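Local coordinates for protein chitinase A (Equisetum arvense, PDB 5BUM) that probably hydrolyses chitin through its family 18 glycosidase domain, the fragment here being its carbohydrate-binding LysM module, at residues Thr3-Val8 with Gly43-Val48. Sequence-based numbering, arbitrary orientation.
Sequences TSYYTV and GQQLCV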
ATOM      1  N   THR A   3       4.588   8.253 -12.115  1.00 56.01           N
ATOM      2  CA  THR A   3       4.050   8.149 -13.479  1.00 52.58           C
ATOM      3  C   THR A   3       3.259   6.836 -13.634  1.00 49.20           C
ATOM      4  O   THR A   3       2.192   6.797 -14.264  1.00 54.49           O
ATOM      5  CB  THR A   3       5.214   8.208 -14.494  1.00 49.30           C
ATOM      6  N   SER A   4       3.772   5.764 -13.021  1.00 44.34           N
ATOM      7  CA  SER A   4       3.367   4.394 -13.374  1.00 40.14           C
ATOM      8  C   SER A   4       3.355   3.444 -12.198  1.00 33.15           C
ATOM      9  O   SER A   4       4.272   3.466 -11.421  1.00 38.39           O
ATOM     10  CB  SER A   4       4.321   3.826 -14.441  1.00 39.56           C
ATOM     11  OG  SER A   4       3.710   2.702 -15.085  1.00 40.06           O
ATOM     12  N   TYR A   5       2.363   2.558 -12.120  1.00 29.77           N
ATOM     13  CA  TYR A   5       2.212   1.638 -10.991  1.00 31.18           C
ATOM     14  C   TYR A   5       2.133   0.198 -11.405  1.00 29.06           C
ATOM     15  O   TYR A   5       1.529  -0.085 -12.407  1.00 28.69           O
ATOM     16  CB  TYR A   5       0.913   1.915 -10.201  1.00 31.33           C
ATOM     17  CG  TYR A   5       0.989   3.165  -9.357  1.00 33.09           C
ATOM     18  CD1 TYR A   5       1.527   3.127  -8.076  1.00 32.82           C
ATOM     19  CD2 TYR A   5       0.537   4.388  -9.855  1.00 33.94           C
ATOM     20  CE1 TYR A   5       1.621   4.267  -7.317  1.00 33.97           C
ATOM     21  CE2 TYR A   5       0.624   5.529  -9.108  1.00 34.22           C
ATOM     22  CZ  TYR A   5       1.160   5.459  -7.843  1.00 38.05           C
ATOM     23  OH  TYR A   5       1.214   6.589  -7.073  1.00 43.92           O
ATOM     24  N   TYR A   6       2.688  -0.681 -10.564  1.00 28.16           N
ATOM     25  CA  TYR A   6       2.513  -2.112 -10.639  1.00 27.65           C
ATOM     26  C   TYR A   6       1.723  -2.634  -9.437  1.00 30.53           C
ATOM     27  O   TYR A   6       2.016  -2.297  -8.293  1.00 36.71           O
ATOM     28  CB  TYR A   6       3.878  -2.846 -10.664  1.00 26.61           C
ATOM     29  CG  TYR A   6       3.687  -4.349 -10.724  1.00 24.08           C
ATOM     30  CD1 TYR A   6       3.295  -4.962 -11.895  1.00 25.52           C
ATOM     31  CD2 TYR A   6       3.832  -5.119  -9.609  1.00 23.19           C
ATOM     32  CE1 TYR A   6       3.099  -6.339 -11.964  1.00 26.35           C
ATOM     33  CE2 TYR A   6       3.635  -6.486  -9.638  1.00 24.95           C
ATOM     34  CZ  TYR A   6       3.286  -7.103 -10.820  1.00 27.73           C
ATOM     35  OH  TYR A   6       3.067  -8.481 -10.845  1.00 31.60           O
ATOM     36  N   THR A   7       0.767  -3.511  -9.697  1.00 29.57           N
ATOM     37  CA  THR A   7      -0.099  -4.047  -8.675  1.00 28.74           C
ATOM     38  C   THR A   7       0.328  -5.410  -8.199  1.00 28.42           C
ATOM     39  O   THR A   7       0.292  -6.381  -8.951  1.00 30.16           O
ATOM     40  CB  THR A   7      -1.510  -4.232  -9.240  1.00 32.24           C
ATOM     41  OG1 THR A   7      -2.067  -2.939  -9.528  1.00 34.31           O
ATOM     42  CG2 THR A   7      -2.395  -4.998  -8.206  1.00 33.46           C
ATOM     43  N   VAL A   8       0.662  -5.532  -6.926  1.00 30.24           N
ATOM     44  CA  VAL A   8       1.124  -6.824  -6.424  1.00 31.88           C
ATOM     45  C   VAL A   8       0.044  -7.900  -6.639  1.00 35.50           C
ATOM     46  O   VAL A   8      -1.160  -7.657  -6.459  1.00 39.27           O
ATOM     47  CB  VAL A   8       1.559  -6.716  -4.962  1.00 31.17           C
ATOM     48  CG1 VAL A   8       1.856  -8.083  -4.386  1.00 31.91           C
ATOM     49  CG2 VAL A   8       2.754  -5.793  -4.840  1.00 31.05           C
ATOM     50  N   GLY A  43      -2.650  -6.603  -4.228  1.00 34.88           N
ATOM     51  CA  GLY A  43      -3.261  -5.347  -4.647  1.00 30.10           C
ATOM     52  C   GLY A  43      -2.462  -4.117  -4.266  1.00 27.72           C
ATOM     53  O   GLY A  43      -2.786  -2.974  -4.658  1.00 28.38           O
ATOM     54  N   GLN A  44      -1.410  -4.303  -3.493  1.00 27.88           N
ATOM     55  CA  GLN A  44      -0.564  -3.152  -3.103  1.00 27.26           C
ATOM     56  C   GLN A  44      -0.034  -2.521  -4.385  1.00 27.60           C
ATOM     57  O   GLN A  44       0.378  -3.218  -5.280  1.00 30.02           O
ATOM     58  CB  GLN A  44       0.569  -3.673  -2.228  1.00 28.71           C
ATOM     59  CG  GLN A  44       1.563  -2.641  -1.667  1.00 31.31           C
ATOM     60  CD  GLN A  44       2.614  -3.313  -0.787  1.00 29.76           C
ATOM     61  OE1 GLN A  44       2.597  -4.543  -0.631  1.00 33.06           O
ATOM     62  NE2 GLN A  44       3.536  -2.527  -0.229  1.00 29.39           N
ATOM     63  N   GLN A  45      -0.056  -1.217  -4.499  1.00 29.42           N
ATOM     64  CA  GLN A  45       0.349  -0.550  -5.732  1.00 28.38           C
ATOM     65  C   GLN A  45       1.678   0.020  -5.512  1.00 31.88           C
ATOM     66  O   GLN A  45       1.894   0.699  -4.523  1.00 33.08           O
ATOM     67  CB  GLN A  45      -0.606   0.588  -6.068  1.00 27.24           C
ATOM     68  CG  GLN A  45      -2.014   0.041  -6.295  1.00 28.17           C
ATOM     69  CD  GLN A  45      -3.001   1.099  -6.645  1.00 28.10           C
ATOM     70  OE1 GLN A  45      -2.659   2.288  -6.746  1.00 31.00           O
ATOM     71  NE2 GLN A  45      -4.253   0.679  -6.824  1.00 28.55           N
ATOM     72  N   LEU A  46       2.587  -0.256  -6.437  1.00 31.85           N
ATOM     73  CA  LEU A  46       3.959   0.089  -6.242  1.00 29.72           C
ATOM     74  C   LEU A  46       4.338   0.997  -7.382  1.00 29.62           C
ATOM     75  O   LEU A  46       4.104   0.673  -8.539  1.00 29.29           O
ATOM     76  CB  LEU A  46       4.793  -1.173  -6.269  1.00 30.23           C
ATOM     77  CG  LEU A  46       5.315  -1.850  -4.995  1.00 33.05           C
ATOM     78  CD1 LEU A  46       4.576  -1.525  -3.698  1.00 33.37           C
ATOM     79  CD2 LEU A  46       5.372  -3.345  -5.242  1.00 30.36           C
ATOM     80  N   CYS A  47       4.909   2.134  -7.040  1.00 26.53           N
ATOM     81  CA  CYS A  47       5.439   2.995  -8.016  1.00 32.58           C
ATOM     82  C   CYS A  47       6.618   2.326  -8.701  1.00 32.31           C
ATOM     83  O   CYS A  47       7.504   1.777  -8.057  1.00 30.78           O
ATOM     84  CB  CYS A  47       5.936   4.292  -7.379  1.00 36.94           C
ATOM     85  SG  CYS A  47       6.224   5.560  -8.633  1.00 44.16           S
ATOM     86  N   VAL A  48       6.633   2.439 -10.015  1.00 31.58           N
ATOM     87  CA  VAL A  48       7.703   1.915 -10.809  1.00 31.98           C
ATOM     88  C   VAL A  48       8.262   2.975 -11.737  1.00 32.93           C
ATOM     89  O   VAL A  48       9.067   2.631 -12.580  1.00 33.15           O
ATOM     90  CB  VAL A  48       7.251   0.686 -11.625  1.00 33.61           C
ATOM     91  CG1 VAL A  48       6.937  -0.489 -10.709  1.00 35.18           C
ATOM     92  CG2 VAL A  48       6.033   1.013 -12.480  1.00 35.44           C
TER
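Tyr6 and Leu46 face each other as the hydrogen-bonded pair at the middle of the antiparallel sheet formed by the chain's two strands. Tyr6 N donates a hydrogen bond to Leu46 O at 2.8 Å, in the carbonyl plane, and Leu46 N returns a more bent bond to Tyr6 O. Val48 N to Ser4 O and Val8 N to Gln44 O continue the pairing at the two ends; beyond the latter, Gly43 N reaches Val8 O from above the carbonyl plane, where the chain turns at positive phi.

On one face lie Tyr5, Thr7, Gln45 and Cys47. The Tyr5 ring leans across to the opposite strand, its CD1 3.9 Å from Gln45 CB. Gln45 OE1 lies over one face of this ring, and Cys47 SG lies above the opposite face, 5.3 Å from the centroid, a distant sulfur-aromatic contact. Thr7 CG2, anti to its own N, rests on Gly43 CA at 3.7 Å.

Tyr6 and Leu46 point to the other face, where Val8 and Val48 add apolar contacts. Val8 CG2 meets Leu46 CD2 at 3.6 Å, the two side chains crossing at a slant, and Tyr6 CB touches Val48 CG1 at 3.9 Å. Tyr6 CG stands anti to the backbone N (chi1 179°), which carries the ring off the partner strand, and its OH bonds to Asp12. Ile17 and Tyr21 of helix 14-21 pack here, as befits the βααβ fold of a LysM domain.

Further out, the Cys2-Cys47 disulfide ties the N-terminus to the second strand, while Asn32 OD1 accepts a bond from Cys47 N. Gln44 NE2 and the Gln45 backbone bond to the second subunit. Backbone bonding thus sets the register of the terminal strands, the disulfide adds a covalent tether, and Tyr6, Leu46 and Val48 join them to helix 14-21.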